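Local structure of testis-expressed protein 101 (Mus musculus, 7BPS) at residues Q11-E16 with G154-T159; R21-T26 with T52-S57; L37-V42 with S59-G64; Q72-P77 with G164-I169. The protein plays a role in fertilization by controlling the binding of sperm to the zona pellucida and the migration of spermatozoa into the oviduct. One frame throughout, in Å; residues are numbered along the deposited sequence.

In the fold
Contacts 2 and 3 lie within the first of two tandem Ly6/uPAR domains; contacts 1 and 4 join the first domain to the second. Strand 6-16 of contact 1 pairs with strand 52-61 of contact 2, which pairs in turn with strand 37-46 of contact 3, in one antiparallel sheet. Contacts 1 and 2 are centred about 10 Å apart, contacts 2 and 3 about 17 Å. Along the chain contacts 2 and 3 alternate and both close before contact 4 opens, while contact 1 spans both and alternates with contact 4. Contacts 1 and 4, centred about 22 Å apart on opposite sides of the chain's centre, are two separate parts of a longer domain interface.

Contact 1 (Q11-E16 with G154-T159); sequences QTLSLE and GGMDAT
Gln11 and Leu13, on the same side of strand 6-16, meet the loop at 154-157 and the start of strand 158-163, a junction between the first Ly6/uPAR domain and the second. Met156 takes the middle of the contact. Its sulfur SD lies 3.4 Å from CB of Gln11, and its methyl CE comes within 3.5 Å of the backbone O of Thr12. The chain of Met156 is bent at both chi2 (-51°) and chi3 (-73°), which folds CE back toward Leu13, whose CD2 it meets at 4.0 Å, the two side chains running alongside one another in opposing senses. No hydrogen bond links the segments, so the touch is one of van der Waals surfaces. The aliphatic part of Gln11 rests on the loop, with CG 3.3 Å from O of Gly154. Both glycines there have positive phi, and the bend of the chain brings their carbonyls up to this side chain. Further out, backbone bonds from Thr12 to Ala56 and from Ser14 to Val54 hold the strand in its own sheet, while Ala158 is bonded to Phe151 in the other. Both methyls of Leu13, CD1 and CD2, lie 3.9 Å from CB of Ala158.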
# COMPACT_ATOMS: atom_id res chain seq x y z
N GLN A 11 -10.50 -7.24 5.95
CA GLN A 11 -10.16 -6.42 4.77
C GLN A 11 -10.54 -5.00 5.16
O GLN A 11 -11.73 -4.82 5.49
CB GLN A 11 -10.89 -6.93 3.52
CG GLN A 11 -10.43 -8.31 3.06
CD GLN A 11 -11.03 -9.48 3.81
OE1 GLN A 11 -12.23 -9.52 4.06
NE2 GLN A 11 -10.21 -10.44 4.21
N THR A 12 -9.57 -4.09 5.21
CA THR A 12 -9.78 -2.66 5.57
C THR A 12 -9.06 -1.77 4.56
O THR A 12 -7.99 -2.14 4.03
CB THR A 12 -9.34 -2.35 7.00
OG1 THR A 12 -7.90 -2.39 7.07
CG2 THR A 12 -9.91 -3.33 8.01
N LEU A 13 -9.70 -0.65 4.27
CA LEU A 13 -9.17 0.51 3.54
C LEU A 13 -9.36 1.72 4.45
O LEU A 13 -10.46 1.92 4.95
CB LEU A 13 -9.97 0.67 2.24
CG LEU A 13 -9.98 -0.51 1.26
CD1 LEU A 13 -11.07 -0.33 0.22
CD2 LEU A 13 -8.65 -0.70 0.58
N SER A 14 -8.34 2.54 4.62
CA SER A 14 -8.42 3.75 5.46
C SER A 14 -7.37 4.77 5.05
O SER A 14 -6.34 4.40 4.42
CB SER A 14 -8.30 3.42 6.92
OG SER A 14 -7.10 2.71 7.19
N LEU A 15 -7.67 6.03 5.37
CA LEU A 15 -6.70 7.15 5.39
C LEU A 15 -6.30 7.38 6.83
O LEU A 15 -7.17 7.44 7.69
CB LEU A 15 -7.35 8.40 4.84
CG LEU A 15 -7.53 8.45 3.35
CD1 LEU A 15 -8.31 9.72 2.99
CD2 LEU A 15 -6.18 8.45 2.68
N GLU A 16 -5.02 7.50 7.08
CA GLU A 16 -4.43 7.29 8.42
C GLU A 16 -3.46 8.46 8.62
O GLU A 16 -2.65 8.76 7.68
CB GLU A 16 -3.86 5.87 8.35
CG GLU A 16 -4.26 4.92 9.44
CD GLU A 16 -5.71 4.76 9.82
OE1 GLU A 16 -6.37 3.88 9.26
OE2 GLU A 16 -6.10 5.42 10.77
N GLY A 154 -8.74 -10.79 -3.10
CA GLY A 154 -8.56 -10.88 -1.64
C GLY A 154 -9.64 -10.13 -0.91
O GLY A 154 -9.42 -9.89 0.29
N GLY A 155 -10.76 -9.80 -1.56
CA GLY A 155 -11.82 -8.96 -0.97
C GLY A 155 -11.33 -7.53 -0.73
O GLY A 155 -11.87 -6.85 0.17
N MET A 156 -10.35 -7.07 -1.53
CA MET A 156 -9.62 -5.80 -1.31
C MET A 156 -9.78 -4.86 -2.50
O MET A 156 -8.94 -3.94 -2.58
CB MET A 156 -8.10 -6.05 -1.18
CG MET A 156 -7.68 -6.68 0.11
SD MET A 156 -8.35 -5.79 1.53
CE MET A 156 -7.30 -4.35 1.44
N ASP A 157 -10.81 -5.04 -3.34
CA ASP A 157 -10.99 -4.28 -4.61
C ASP A 157 -11.13 -2.79 -4.29
O ASP A 157 -11.96 -2.45 -3.43
CB ASP A 157 -12.21 -4.80 -5.39
CG ASP A 157 -12.14 -6.28 -5.70
OD1 ASP A 157 -11.75 -6.62 -6.83
OD2 ASP A 157 -12.48 -7.06 -4.83
N ALA A 158 -10.30 -1.95 -4.92
CA ALA A 158 -10.14 -0.52 -4.56
C ALA A 158 -9.42 0.25 -5.67
O ALA A 158 -8.73 -0.40 -6.46
CB ALA A 158 -9.38 -0.45 -3.27
N THR A 159 -9.59 1.56 -5.74
CA THR A 159 -8.72 2.49 -6.50
C THR A 159 -8.13 3.54 -5.54
O THR A 159 -8.84 4.02 -4.61
CB THR A 159 -9.39 3.39 -7.55
OG1 THR A 159 -10.76 3.61 -7.25
CG2 THR A 159 -9.26 2.88 -8.95

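Contact 2 (R21-T26 with T52-S57); sequences RTFNWT and TVVLAS. With NAG (2-acetamido-2-deoxy-beta-D-glucopyranose), chain C.
Phe23 and Trp25 provide the apolar part of the contact, both reaching from the loop after helix 19-22 to the side of strand 52-61 that carries Val54 and Ala56. CE2 of Phe23 comes within 3.6 Å of CG1 of Val54, and its CZ lies 3.9 Å from CB of Ala56. That single methyl is shared, for NE1 of Trp25 approaches CB of Ala56 to 3.6 Å. The two rings therefore converge on one alanine, each meeting it obliquely, and CB of Trp25 lies at the edge of the Phe23 ring. Each ring is carried inward by a first torsion that sets CG opposite the backbone N (-164° in Phe23, -157° in Trp25).

The loop thus covers one face of an inner strand of the six-stranded sheet of the first Ly6/uPAR domain, with Leu99 touching both rings and Lys58 making a cation-pi contact with Trp25.

One polar link runs through a water. The indole NE1 of Trp25 donates to this water 3.0 Å away, which lies in the ring plane and makes a weak bond to O of Ala56. Within the loop, OD1 of Asn24 accepts from N of Thr26 at 3.1 Å, forming an Asx turn. ND2 of the same amide is bonded covalently to C1 of an N-acetylglucosamine.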
# COMPACT_ATOMS: atom_id res chain seq x y z
N ARG A 21 1.87 4.55 14.59
CA ARG A 21 1.49 4.64 16.03
C ARG A 21 0.14 3.93 16.26
O ARG A 21 0.08 3.03 17.11
CB ARG A 21 1.38 6.10 16.49
CG ARG A 21 2.58 6.66 17.26
CD ARG A 21 2.19 7.71 18.30
NE ARG A 21 1.54 8.91 17.74
CZ ARG A 21 0.25 9.24 17.86
NH1 ARG A 21 -0.19 10.36 17.30
NH2 ARG A 21 -0.60 8.49 18.54
N THR A 22 -0.90 4.32 15.53
CA THR A 22 -2.33 4.20 15.95
C THR A 22 -3.01 2.93 15.41
O THR A 22 -4.02 2.52 15.99
CB THR A 22 -3.10 5.43 15.47
OG1 THR A 22 -3.02 5.44 14.04
CG2 THR A 22 -2.53 6.71 16.07
N PHE A 23 -2.50 2.33 14.32
CA PHE A 23 -3.22 1.29 13.54
C PHE A 23 -3.23 -0.01 14.32
O PHE A 23 -2.14 -0.55 14.58
CB PHE A 23 -2.55 1.05 12.19
CG PHE A 23 -3.42 0.31 11.21
CD1 PHE A 23 -3.41 -1.07 11.17
CD2 PHE A 23 -4.22 1.00 10.31
CE1 PHE A 23 -4.20 -1.76 10.26
CE2 PHE A 23 -5.00 0.31 9.40
CZ PHE A 23 -4.98 -1.07 9.37
N ASN A 24 -4.42 -0.47 14.69
CA ASN A 24 -4.66 -1.79 15.34
C ASN A 24 -5.08 -2.82 14.27
O ASN A 24 -6.23 -2.75 13.82
CB ASN A 24 -5.70 -1.69 16.47
CG ASN A 24 -5.77 -2.96 17.29
OD1 ASN A 24 -5.29 -4.00 16.85
ND2 ASN A 24 -6.34 -2.88 18.49
N TRP A 25 -4.19 -3.75 13.93
CA TRP A 25 -4.38 -4.79 12.87
C TRP A 25 -4.92 -6.12 13.44
O TRP A 25 -5.25 -7.01 12.64
CB TRP A 25 -3.05 -5.01 12.14
CG TRP A 25 -3.18 -5.56 10.76
CD1 TRP A 25 -4.33 -5.78 10.06
CD2 TRP A 25 -2.10 -5.92 9.89
NE1 TRP A 25 -4.02 -6.28 8.82
CE2 TRP A 25 -2.67 -6.37 8.69
CE3 TRP A 25 -0.70 -5.91 10.01
CZ2 TRP A 25 -1.90 -6.77 7.60
CZ3 TRP A 25 0.07 -6.33 8.95
CH2 TRP A 25 -0.53 -6.75 7.76
N THR A 26 -5.00 -6.26 14.77
CA THR A 26 -5.63 -7.43 15.44
C THR A 26 -7.08 -7.57 14.96
O THR A 26 -7.85 -6.60 15.05
CB THR A 26 -5.54 -7.31 16.97
OG1 THR A 26 -4.15 -7.20 17.30
CG2 THR A 26 -6.17 -8.47 17.71
N THR A 52 -1.89 8.83 4.92
CA THR A 52 -1.39 7.57 4.33
C THR A 52 -2.60 6.68 4.03
O THR A 52 -3.43 6.45 4.95
CB THR A 52 -0.40 6.90 5.28
OG1 THR A 52 0.71 7.79 5.39
CG2 THR A 52 0.09 5.57 4.78
N VAL A 53 -2.69 6.20 2.80
CA VAL A 53 -3.69 5.17 2.42
C VAL A 53 -3.17 3.83 2.94
O VAL A 53 -2.01 3.51 2.72
CB VAL A 53 -3.91 5.15 0.90
CG1 VAL A 53 -4.96 4.12 0.48
CG2 VAL A 53 -4.32 6.52 0.41
N VAL A 54 -4.02 3.08 3.64
CA VAL A 54 -3.69 1.74 4.19
C VAL A 54 -4.70 0.72 3.63
O VAL A 54 -5.94 0.84 3.91
CB VAL A 54 -3.66 1.78 5.72
CG1 VAL A 54 -3.20 0.48 6.29
CG2 VAL A 54 -2.74 2.87 6.21
N LEU A 55 -4.18 -0.21 2.80
CA LEU A 55 -4.85 -1.44 2.34
C LEU A 55 -4.28 -2.58 3.18
O LEU A 55 -3.09 -2.93 3.00
CB LEU A 55 -4.62 -1.65 0.83
CG LEU A 55 -5.04 -0.48 -0.07
CD1 LEU A 55 -3.86 0.45 -0.34
CD2 LEU A 55 -5.63 -0.95 -1.39
N ALA A 56 -5.08 -3.10 4.11
CA ALA A 56 -4.70 -4.16 5.07
C ALA A 56 -5.61 -5.38 4.89
O ALA A 56 -6.86 -5.26 5.06
CB ALA A 56 -4.74 -3.63 6.49
N SER A 57 -4.98 -6.51 4.59
CA SER A 57 -5.64 -7.81 4.35
C SER A 57 -5.10 -8.88 5.31
O SER A 57 -3.88 -9.06 5.36
CB SER A 57 -5.46 -8.24 2.95
OG SER A 57 -5.89 -9.57 2.82
C1 NAG C . -6.42 -4.00 19.41
C2 NAG C . -5.67 -3.73 20.74
C3 NAG C . -5.69 -5.01 21.60
C4 NAG C . -7.13 -5.44 21.83
C5 NAG C . -7.77 -5.70 20.45
C6 NAG C . -9.17 -6.26 20.68
C7 NAG C . -3.80 -2.09 21.11
C8 NAG C . -2.31 -1.84 21.01
N2 NAG C . -4.27 -3.26 20.59
O3 NAG C . -5.08 -4.85 22.89
O4 NAG C . -7.18 -6.59 22.72
O5 NAG C . -7.76 -4.50 19.63
O6 NAG C . -10.03 -5.97 19.58
O7 NAG C . -4.51 -1.25 21.67
O HOH W 1 -6.77 -6.43 7.66

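Contact 3 (L37-V42 with S59-G64); sequences LCQETV and SCVSQG. With NAG (2-acetamido-2-deoxy-beta-D-glucopyranose), chain D.
Leu37 and Val61 face each other as a hydrogen-bonded antiparallel pair, and their side chains cross obliquely on the sheet face that also carries Gln39 and Ser59. CD1 of Leu37 packs 3.4 Å from CG1 of Val61, while the other branch, CD2, turns to O of Gly64 and to the acetyl methyl C8 of an N-acetylglucosamine. In Leu37 a chi1 of 45° wedges CG between the backbone N and the carbonyl carbon, which leans the side chain across toward its partner.

Gln39 and Ser59 are joined by a side-chain hydrogen bond. The glutamine chain bends at chi2 (85°) so that its amide comes alongside the serine, and NE2 donates to OG of Ser59 at 3.0 Å in a nearly straight bond (176°) lying in the amide plane. A second bond from NE2 goes to OG of Ser57, and OE1 accepts from OG1 of Thr41 at 2.6 Å; the amide is thus gripped at both ends, which fixes its flip.

Between these pairs, Cys38 and Cys60 form the non-hydrogen-bonded pair, with CA atoms 4.8 Å apart and side chains on the other face. They are not joined to each other: Cys38 is bridged to Cys7 and Cys60 to Cys32. Four backbone bonds join the two segments within the hairpin of strands 37-46 and 52-61, among them Val61 N to Leu37 O at 2.8 Å. Backbone bonding and two separate disulfides therefore tie this end of the three-finger-type Ly6/uPAR fold, and the oriented amide leaves the buried Gln39 with both polar atoms satisfied.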
# COMPACT_ATOMS: atom_id res chain seq x y z
N LEU A 37 -3.26 -21.86 4.48
CA LEU A 37 -2.45 -21.16 5.51
C LEU A 37 -2.98 -19.74 5.68
O LEU A 37 -3.96 -19.39 4.99
CB LEU A 37 -0.96 -21.20 5.15
CG LEU A 37 -0.59 -20.88 3.71
CD1 LEU A 37 -0.40 -19.40 3.53
CD2 LEU A 37 0.67 -21.61 3.32
N CYS A 38 -2.38 -18.99 6.60
CA CYS A 38 -2.71 -17.58 6.90
C CYS A 38 -1.81 -16.63 6.11
O CYS A 38 -0.65 -16.97 5.79
CB CYS A 38 -2.53 -17.33 8.39
SG CYS A 38 -3.41 -18.53 9.43
N GLN A 39 -2.30 -15.42 5.84
CA GLN A 39 -1.45 -14.29 5.38
C GLN A 39 -1.91 -13.01 6.09
O GLN A 39 -3.11 -12.93 6.47
CB GLN A 39 -1.48 -14.16 3.85
CG GLN A 39 -2.83 -13.78 3.28
CD GLN A 39 -3.12 -12.29 3.26
OE1 GLN A 39 -2.20 -11.46 3.32
NE2 GLN A 39 -4.40 -11.95 3.16
N GLU A 40 -0.96 -12.09 6.29
CA GLU A 40 -1.23 -10.68 6.66
C GLU A 40 -0.41 -9.83 5.69
O GLU A 40 0.82 -10.04 5.59
CB GLU A 40 -0.89 -10.43 8.13
CG GLU A 40 0.52 -10.84 8.50
CD GLU A 40 0.83 -10.93 9.98
OE1 GLU A 40 2.04 -11.04 10.30
OE2 GLU A 40 -0.11 -10.88 10.81
N THR A 41 -1.09 -8.99 4.91
CA THR A 41 -0.47 -8.12 3.89
C THR A 41 -1.00 -6.71 4.07
O THR A 41 -2.23 -6.54 4.13
CB THR A 41 -0.79 -8.61 2.48
OG1 THR A 41 -0.31 -9.96 2.38
CG2 THR A 41 -0.18 -7.75 1.40
N VAL A 42 -0.11 -5.73 4.16
CA VAL A 42 -0.52 -4.30 4.23
C VAL A 42 0.30 -3.53 3.22
O VAL A 42 1.49 -3.81 3.11
CB VAL A 42 -0.34 -3.75 5.66
CG1 VAL A 42 1.08 -3.91 6.19
CG2 VAL A 42 -0.82 -2.33 5.75
N SER A 59 -6.29 -13.10 5.90
CA SER A 59 -7.16 -14.17 5.36
C SER A 59 -6.48 -15.55 5.40
O SER A 59 -5.24 -15.67 5.62
CB SER A 59 -7.62 -13.84 3.96
OG SER A 59 -6.58 -13.97 3.01
N CYS A 60 -7.33 -16.55 5.23
CA CYS A 60 -6.99 -17.90 4.75
C CYS A 60 -6.58 -17.77 3.30
O CYS A 60 -7.17 -16.96 2.61
CB CYS A 60 -8.18 -18.83 4.88
SG CYS A 60 -8.76 -18.93 6.59
N VAL A 61 -5.59 -18.55 2.87
CA VAL A 61 -5.14 -18.54 1.45
C VAL A 61 -4.61 -19.94 1.11
O VAL A 61 -4.13 -20.62 2.04
CB VAL A 61 -4.15 -17.38 1.24
CG1 VAL A 61 -2.86 -17.59 2.05
CG2 VAL A 61 -3.87 -17.13 -0.23
N SER A 62 -4.74 -20.37 -0.14
CA SER A 62 -4.33 -21.73 -0.58
C SER A 62 -2.98 -21.68 -1.31
O SER A 62 -2.19 -22.62 -1.13
CB SER A 62 -5.39 -22.40 -1.41
OG SER A 62 -5.82 -21.56 -2.46
N GLN A 63 -2.69 -20.63 -2.06
CA GLN A 63 -1.40 -20.50 -2.81
C GLN A 63 -0.34 -19.83 -1.91
O GLN A 63 -0.70 -18.91 -1.13
CB GLN A 63 -1.63 -19.72 -4.10
CG GLN A 63 -2.32 -20.53 -5.18
CD GLN A 63 -2.92 -19.67 -6.27
OE1 GLN A 63 -3.21 -18.49 -6.07
NE2 GLN A 63 -3.13 -20.26 -7.44
N GLY A 64 0.91 -20.27 -2.02
CA GLY A 64 2.08 -19.55 -1.49
C GLY A 64 2.85 -20.36 -0.46
O GLY A 64 2.25 -21.27 0.17
C1 NAG D . 1.08 -26.13 5.38
C2 NAG D . 1.86 -26.67 4.22
C3 NAG D . 1.21 -27.90 3.61
C4 NAG D . 1.16 -28.91 4.75
C5 NAG D . 0.30 -28.31 5.88
C6 NAG D . 0.00 -29.28 7.03
C7 NAG D . 3.12 -24.77 3.41
C8 NAG D . 3.25 -23.82 2.25
N2 NAG D . 2.08 -25.62 3.26
O3 NAG D . 1.97 -28.42 2.50
O4 NAG D . 0.64 -30.18 4.28
O5 NAG D . 0.98 -27.15 6.38
O6 NAG D . 1.18 -30.03 7.36
O7 NAG D . 3.89 -24.78 4.40

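Contact 4 (Q72-P77 with G164-I169); sequences QYTAPP and GCTTTI
Thr167 reaches from the second Ly6/uPAR domain to the loop 74-77 of the first and makes the largest share of the contact. Its CB sits 3.8 Å from O of Ala75, and the two branches then part. The hydroxyl OG1 donates to O of Ala75 at 2.7 Å, tilted 18° from the carbonyl plane. The same OG1 accepts from a water 2.6 Å away that also receives the N-H of Ala75, so O of Ala75 is bonded directly, and its N through the water, to one threonine oxygen. The methyl CG2 packs at about a right angle across Pro77, 3.7 Å from its CD and 3.6 Å from its O, and still borders O of Ala75. With chi1 at 54°, OG1 is tucked between the backbone N and the carbonyl carbon, and CG2 beside the proline. A cis peptide precedes Pro77, and a second water accepts from N of Thr167 and lies 2.8 Å from O of Pro77, to which it may donate.

Thr74 extends the contact along the 165-168 segment. Its CG2 lies 3.6 Å from OG1 of Thr166, while its OG1 passes CB of Thr168 and is hydrogen-bonded to O of Leu173. In Thr166 the hydroxyl accepts from N of Thr168 at 3.2 Å along a nearly straight N-H (170°).

That last bond makes an ST turn around Thr167. Across from it, Tyr73 and Thr74 both face Ala81 in a classic beta bulge. The bulge and the proline loop after it meet this ST turn at the interface of two tandem Ly6/uPAR domains.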
# COMPACT_ATOMS: atom_id res chain seq x y z
N GLN A 72 9.88 -1.58 -0.33
CA GLN A 72 9.72 -0.14 -0.64
C GLN A 72 9.70 -0.00 -2.16
O GLN A 72 10.75 -0.20 -2.81
CB GLN A 72 10.83 0.67 0.02
CG GLN A 72 10.71 2.14 -0.31
CD GLN A 72 11.55 2.99 0.60
OE1 GLN A 72 11.05 3.58 1.57
NE2 GLN A 72 12.83 3.09 0.25
N TYR A 73 8.53 0.30 -2.72
CA TYR A 73 8.33 0.38 -4.19
C TYR A 73 8.97 1.67 -4.67
O TYR A 73 9.72 1.67 -5.63
CB TYR A 73 6.85 0.27 -4.54
CG TYR A 73 6.21 -1.00 -4.03
CD1 TYR A 73 6.12 -2.11 -4.85
CD2 TYR A 73 5.72 -1.10 -2.74
CE1 TYR A 73 5.58 -3.30 -4.39
CE2 TYR A 73 5.18 -2.29 -2.27
CZ TYR A 73 5.09 -3.39 -3.11
OH TYR A 73 4.58 -4.59 -2.70
N THR A 74 8.68 2.75 -3.95
CA THR A 74 9.12 4.12 -4.28
C THR A 74 9.58 4.79 -2.99
O THR A 74 8.90 4.65 -1.97
CB THR A 74 7.99 4.90 -4.98
OG1 THR A 74 7.63 4.31 -6.23
CG2 THR A 74 8.39 6.34 -5.20
N ALA A 75 10.72 5.47 -3.03
CA ALA A 75 11.38 6.06 -1.85
C ALA A 75 11.12 7.56 -1.80
O ALA A 75 10.93 8.21 -2.83
CB ALA A 75 12.86 5.79 -1.91
N PRO A 76 11.11 8.15 -0.59
CA PRO A 76 11.05 9.60 -0.45
C PRO A 76 12.32 10.19 -1.06
O PRO A 76 13.28 9.48 -1.33
CB PRO A 76 10.95 9.81 1.07
CG PRO A 76 11.59 8.57 1.66
CD PRO A 76 11.24 7.46 0.70
N PRO A 77 12.37 11.50 -1.36
CA PRO A 77 11.26 12.41 -1.07
C PRO A 77 10.06 12.30 -2.02
O PRO A 77 10.22 11.84 -3.13
CB PRO A 77 11.90 13.81 -1.23
CG PRO A 77 13.09 13.60 -2.16
CD PRO A 77 13.54 12.17 -1.96
N GLY A 164 1.83 13.87 -7.05
CA GLY A 164 2.86 14.63 -6.33
C GLY A 164 4.21 14.58 -7.01
O GLY A 164 4.35 13.85 -8.02
N CYS A 165 5.17 15.32 -6.43
CA CYS A 165 6.61 15.17 -6.69
C CYS A 165 7.03 13.75 -6.32
O CYS A 165 6.60 13.24 -5.26
CB CYS A 165 7.43 16.19 -5.93
SG CYS A 165 6.78 17.87 -6.02
N THR A 166 7.84 13.10 -7.17
CA THR A 166 8.30 11.73 -6.85
C THR A 166 9.71 11.51 -7.40
O THR A 166 10.12 12.27 -8.29
CB THR A 166 7.28 10.72 -7.38
OG1 THR A 166 7.67 9.42 -6.94
CG2 THR A 166 7.16 10.76 -8.88
N THR A 167 10.41 10.53 -6.83
CA THR A 167 11.71 9.98 -7.29
C THR A 167 11.49 8.97 -8.41
O THR A 167 12.45 8.73 -9.18
CB THR A 167 12.43 9.32 -6.11
OG1 THR A 167 11.56 8.36 -5.50
CG2 THR A 167 12.86 10.34 -5.07
N THR A 168 10.30 8.37 -8.52
CA THR A 168 10.08 7.29 -9.52
C THR A 168 10.03 7.92 -10.93
O THR A 168 9.84 9.14 -11.06
CB THR A 168 8.89 6.39 -9.15
OG1 THR A 168 9.03 5.22 -9.97
CG2 THR A 168 7.54 7.05 -9.37
N ILE A 169 10.27 7.09 -11.94
CA ILE A 169 10.44 7.53 -13.35
C ILE A 169 9.34 6.87 -14.17
O ILE A 169 9.26 5.63 -14.13
CB ILE A 169 11.84 7.16 -13.85
CG1 ILE A 169 12.91 7.90 -13.04
CG2 ILE A 169 11.96 7.42 -15.35
CD1 ILE A 169 14.27 7.32 -13.16
O HOH W 2 11.92 5.74 -5.51
O HOH W 3 8.75 9.92 -4.44